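Local coordinates for protein uncharacterized tRNA/rRNA methyltransferase HI0380 (Haemophilus influenzae, PDB 3ILK) that is a SpoU/TrmH-family protein of the SPOUT superfamily that probably binds RNA and methylates it using S-adenosyl-L-methionine, at residues N176-T180 against D181-Y185; G198-N202 against Q203-R207. All blocks are in the same frame, centred on the assembly; numbering follows the deposited sequence.

How the interactions relate
Both contacts are local turns at the N-terminal starts of helices in the C-terminal helical part of the chain. Interaction 1 comes first and starts helix 180-197. Interaction 2 follows where that helix has ended and helix 204-216 begins. Helix 180-197 therefore links them: one contact opens it, and the other includes the loop that leaves it. Their centres lie 21 Å apart, and their nearest atoms are about 7 Å apart without touching. Interaction 1 packs on helix 220-240 of its own chain. Interaction 2 packs back on helix 180-197 and also meets the second subunit. Both lie away from the predicted S-adenosyl-L-methionine site. They join helices of this part of the chain.

Interaction 1 (N176-T180 against D181-Y185); sequences NYPTT and DQLAY
T179 and Q182 grip each other in a capping box at the start of helix 180-197. T179 is the N-cap. Its backbone N donates to Q182 OE1 at 2.7 Å, an almost straight bond with an N-H...O angle of 170°. In return Q182 N donates to T179 OG1 at 3.1 Å, and this bond is more bent. T179 OG1 also gives its own proton to D181 OD1 at 2.6 Å, approaching from above the carboxylate plane. The hydroxyl thus accepts one bond and donates another. A chi1 of 59° tucks T179 OG1 in over its own backbone, turned toward the first turn of the helix. Backbone bonds continue that turn, from L183 N to T179 O and from A184 N to T180 O. Beside the cap, P178 CG rests on L183 CD2 at 3.7 Å. Further out, P178 and Q182 touch L223 of helix 220-240, and L183 touches L218. The cap thus lies against the start of helix 220-240 and the loop before it. The D181 carboxylate lies at the helix N-terminus, where the helix dipole would be expected to stabilise its negative charge. Reciprocal bonds between T179 and Q182 fix where the helix begins.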
# COMPACT_ATOMS: atom_id res chain seq x y z
N ASN A 176 -6.43 16.09 -24.11
CA ASN A 176 -7.84 16.09 -24.51
C ASN A 176 -8.82 16.40 -23.37
O ASN A 176 -9.24 15.52 -22.59
CB ASN A 176 -8.22 14.79 -25.22
CG ASN A 176 -9.59 14.87 -25.86
OD1 ASN A 176 -10.12 15.97 -26.11
ND2 ASN A 176 -10.18 13.70 -26.14
N TYR A 177 -9.15 17.68 -23.27
CA TYR A 177 -10.22 18.15 -22.42
C TYR A 177 -11.31 18.71 -23.34
O TYR A 177 -11.01 19.27 -24.37
CB TYR A 177 -9.74 19.23 -21.44
CG TYR A 177 -9.09 18.67 -20.19
CD1 TYR A 177 -9.87 18.15 -19.15
CD2 TYR A 177 -7.70 18.67 -20.04
CE1 TYR A 177 -9.28 17.63 -18.00
CE2 TYR A 177 -7.09 18.15 -18.88
CZ TYR A 177 -7.90 17.63 -17.87
OH TYR A 177 -7.33 17.11 -16.72
N PRO A 178 -12.58 18.53 -22.96
CA PRO A 178 -13.64 19.06 -23.83
C PRO A 178 -13.57 20.59 -23.96
O PRO A 178 -12.99 21.26 -23.12
CB PRO A 178 -14.92 18.68 -23.09
CG PRO A 178 -14.49 18.42 -21.67
CD PRO A 178 -13.10 17.89 -21.75
N THR A 179 -14.19 21.11 -25.01
CA THR A 179 -14.23 22.55 -25.22
C THR A 179 -15.34 23.11 -24.35
O THR A 179 -16.15 22.35 -23.80
CB THR A 179 -14.48 22.89 -26.69
OG1 THR A 179 -15.72 22.30 -27.12
CG2 THR A 179 -13.35 22.36 -27.56
N THR A 180 -15.37 24.43 -24.21
CA THR A 180 -16.41 25.13 -23.45
C THR A 180 -17.78 24.81 -24.03
O THR A 180 -18.73 24.60 -23.31
CB THR A 180 -16.27 26.72 -23.52
OG1 THR A 180 -14.92 27.12 -23.27
CG2 THR A 180 -17.14 27.37 -22.47
N ASP A 181 -17.88 24.82 -25.36
CA ASP A 181 -19.14 24.51 -26.03
C ASP A 181 -19.53 23.02 -25.84
O ASP A 181 -20.71 22.66 -25.69
CB ASP A 181 -19.07 24.97 -27.49
CG ASP A 181 -18.05 24.20 -28.33
OD1 ASP A 181 -16.82 24.40 -28.18
OD2 ASP A 181 -18.49 23.46 -29.22
N GLN A 182 -18.56 22.13 -25.81
CA GLN A 182 -18.93 20.74 -25.62
C GLN A 182 -19.63 20.54 -24.28
O GLN A 182 -20.74 19.97 -24.23
CB GLN A 182 -17.73 19.84 -25.80
CG GLN A 182 -17.48 19.54 -27.24
CD GLN A 182 -16.05 19.13 -27.52
OE1 GLN A 182 -15.19 19.28 -26.67
NE2 GLN A 182 -15.80 18.65 -28.72
N LEU A 183 -19.04 21.08 -23.22
CA LEU A 183 -19.59 20.93 -21.85
C LEU A 183 -20.94 21.65 -21.74
O LEU A 183 -21.90 21.16 -21.13
CB LEU A 183 -18.65 21.56 -20.83
CG LEU A 183 -17.29 20.97 -20.48
CD1 LEU A 183 -16.55 21.94 -19.55
CD2 LEU A 183 -17.45 19.62 -19.72
N ALA A 184 -21.01 22.81 -22.36
CA ALA A 184 -22.22 23.57 -22.33
C ALA A 184 -23.30 22.77 -23.01
O ALA A 184 -24.40 22.65 -22.47
CB ALA A 184 -22.01 24.96 -23.06
N TYR A 185 -23.00 22.18 -24.16
CA TYR A 185 -23.98 21.38 -24.86
C TYR A 185 -24.50 20.30 -23.91
O TYR A 185 -25.70 20.04 -23.85
CB TYR A 185 -23.39 20.71 -26.10
CG TYR A 185 -24.42 19.90 -26.86
CD1 TYR A 185 -25.01 20.43 -28.00
CD2 TYR A 185 -24.82 18.59 -26.42
CE1 TYR A 185 -25.95 19.75 -28.71
CE2 TYR A 185 -25.78 17.89 -27.12
CZ TYR A 185 -26.34 18.49 -28.28
OH TYR A 185 -27.27 17.88 -29.07

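Interaction 2 (G198-N202 against Q203-R207); sequences GFIQN and QGVMR
The side chains of I200 and V205 cross at about a right angle where the loop after helix 180-197 turns into helix 204-216. Both I200 CG1 and I200 CG2 reach V205 CG1, so this methyl lies against two branches of the isoleucine; the I200 CG2 to V205 CG1 distance is 3.7 Å. The other valine methyl, V205 CG2, lies obliquely to the F199 ring, 4.1 Å from F199 CE2. A chi1 of 48° turns V205 CG1 toward I200 and N202 O and leaves CG2 on the F199 side. One methyl is thus given to I200 and the other to F199. V205 CG1 also comes to 3.2 Å from N202 O. A looser contact joins I200 CD1 to M206 SE, the selenium of a selenomethionine, at 4.4 Å. N202 OD1 accepts a weak capping bond from G204 N, 3.5 Å long with an N-H...O angle of 149°. Before the turn, G198 has positive phi and is the C' residue of the Schellman motif that ends helix 180-197. I200 and M206 also pack back on that helix, I200 on Y194 and M206 on F187. F199 and V205 touch G228 and I225 of the second subunit. The contact between the loop and the new helix is thus mainly apolar, with a weak polar cap, and two of its side chains also pack on the second subunit.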
# COMPACT_ATOMS: atom_id res chain seq x y z
N GLY A 198 -39.47 14.92 -15.74
CA GLY A 198 -40.31 15.51 -14.70
C GLY A 198 -39.57 15.59 -13.39
O GLY A 198 -40.18 15.69 -12.33
N PHE A 199 -38.24 15.54 -13.46
CA PHE A 199 -37.39 15.62 -12.27
C PHE A 199 -37.05 17.06 -11.87
O PHE A 199 -37.13 17.42 -10.70
CB PHE A 199 -36.11 14.80 -12.49
CG PHE A 199 -35.14 14.87 -11.34
CD1 PHE A 199 -35.41 14.22 -10.13
CD2 PHE A 199 -33.94 15.57 -11.47
CE1 PHE A 199 -34.51 14.28 -9.07
CE2 PHE A 199 -33.04 15.64 -10.42
CZ PHE A 199 -33.32 14.99 -9.21
N ILE A 200 -36.66 17.87 -12.86
CA ILE A 200 -36.26 19.26 -12.63
C ILE A 200 -37.50 20.13 -12.41
O ILE A 200 -38.42 20.11 -13.23
CB ILE A 200 -35.42 19.82 -13.82
CG1 ILE A 200 -34.12 19.03 -13.96
CG2 ILE A 200 -35.11 21.33 -13.64
CD1 ILE A 200 -33.38 19.26 -15.26
N GLN A 201 -37.52 20.89 -11.31
CA GLN A 201 -38.58 21.86 -11.02
C GLN A 201 -38.05 23.28 -10.84
O GLN A 201 -38.81 24.26 -10.94
CB GLN A 201 -39.38 21.46 -9.77
CG GLN A 201 -40.76 20.90 -10.07
CD GLN A 201 -40.69 19.49 -10.61
OE1 GLN A 201 -40.55 18.53 -9.85
NE2 GLN A 201 -40.80 19.35 -11.93
N ASN A 202 -36.74 23.39 -10.56
CA ASN A 202 -36.10 24.68 -10.34
C ASN A 202 -34.64 24.68 -10.79
O ASN A 202 -34.01 23.62 -10.88
CB ASN A 202 -36.25 25.13 -8.88
CG ASN A 202 -35.15 24.60 -7.96
OD1 ASN A 202 -34.51 25.37 -7.24
ND2 ASN A 202 -34.92 23.28 -7.98
N GLN A 203 -34.10 25.87 -11.05
CA GLN A 203 -32.76 26.04 -11.64
C GLN A 203 -31.59 25.59 -10.76
O GLN A 203 -30.47 25.45 -11.24
CB GLN A 203 -32.56 27.49 -12.11
CG GLN A 203 -33.01 28.56 -11.12
CD GLN A 203 -31.98 28.87 -10.04
OE1 GLN A 203 -30.77 28.78 -10.26
NE2 GLN A 203 -32.47 29.24 -8.85
N GLY A 204 -31.87 25.36 -9.47
CA GLY A 204 -30.85 24.93 -8.52
C GLY A 204 -30.18 23.61 -8.85
O GLY A 204 -28.99 23.42 -8.59
N VAL A 205 -30.93 22.67 -9.42
CA VAL A 205 -30.34 21.37 -9.79
C VAL A 205 -29.20 21.58 -10.82
O VAL A 205 -28.08 21.13 -10.60
CB VAL A 205 -31.41 20.30 -10.21
CG1 VAL A 205 -32.41 20.87 -11.19
CG2 VAL A 205 -30.76 19.07 -10.79
N MSE A 206 -29.48 22.32 -11.89
CA MSE A 206 -28.45 22.59 -12.90
C MSE A 206 -27.24 23.35 -12.38
O MSE A 206 -26.11 23.06 -12.78
CB MSE A 206 -29.02 23.30 -14.13
CG MSE A 206 -29.89 22.40 -14.99
SE MSE A 206 -29.14 20.60 -15.28
CE MSE A 206 -27.43 21.03 -16.13
N ARG A 207 -27.49 24.29 -11.46
CA ARG A 207 -26.46 25.13 -10.87
C ARG A 207 -25.50 24.28 -10.05
O ARG A 207 -24.27 24.45 -10.12
CB ARG A 207 -27.09 26.22 -9.98
CG ARG A 207 -26.09 27.25 -9.45
CD ARG A 207 -26.60 28.06 -8.27
NE ARG A 207 -26.93 27.21 -7.12
CZ ARG A 207 -28.14 27.10 -6.59
NH1 ARG A 207 -29.16 27.81 -7.08
NH2 ARG A 207 -28.34 26.30 -5.56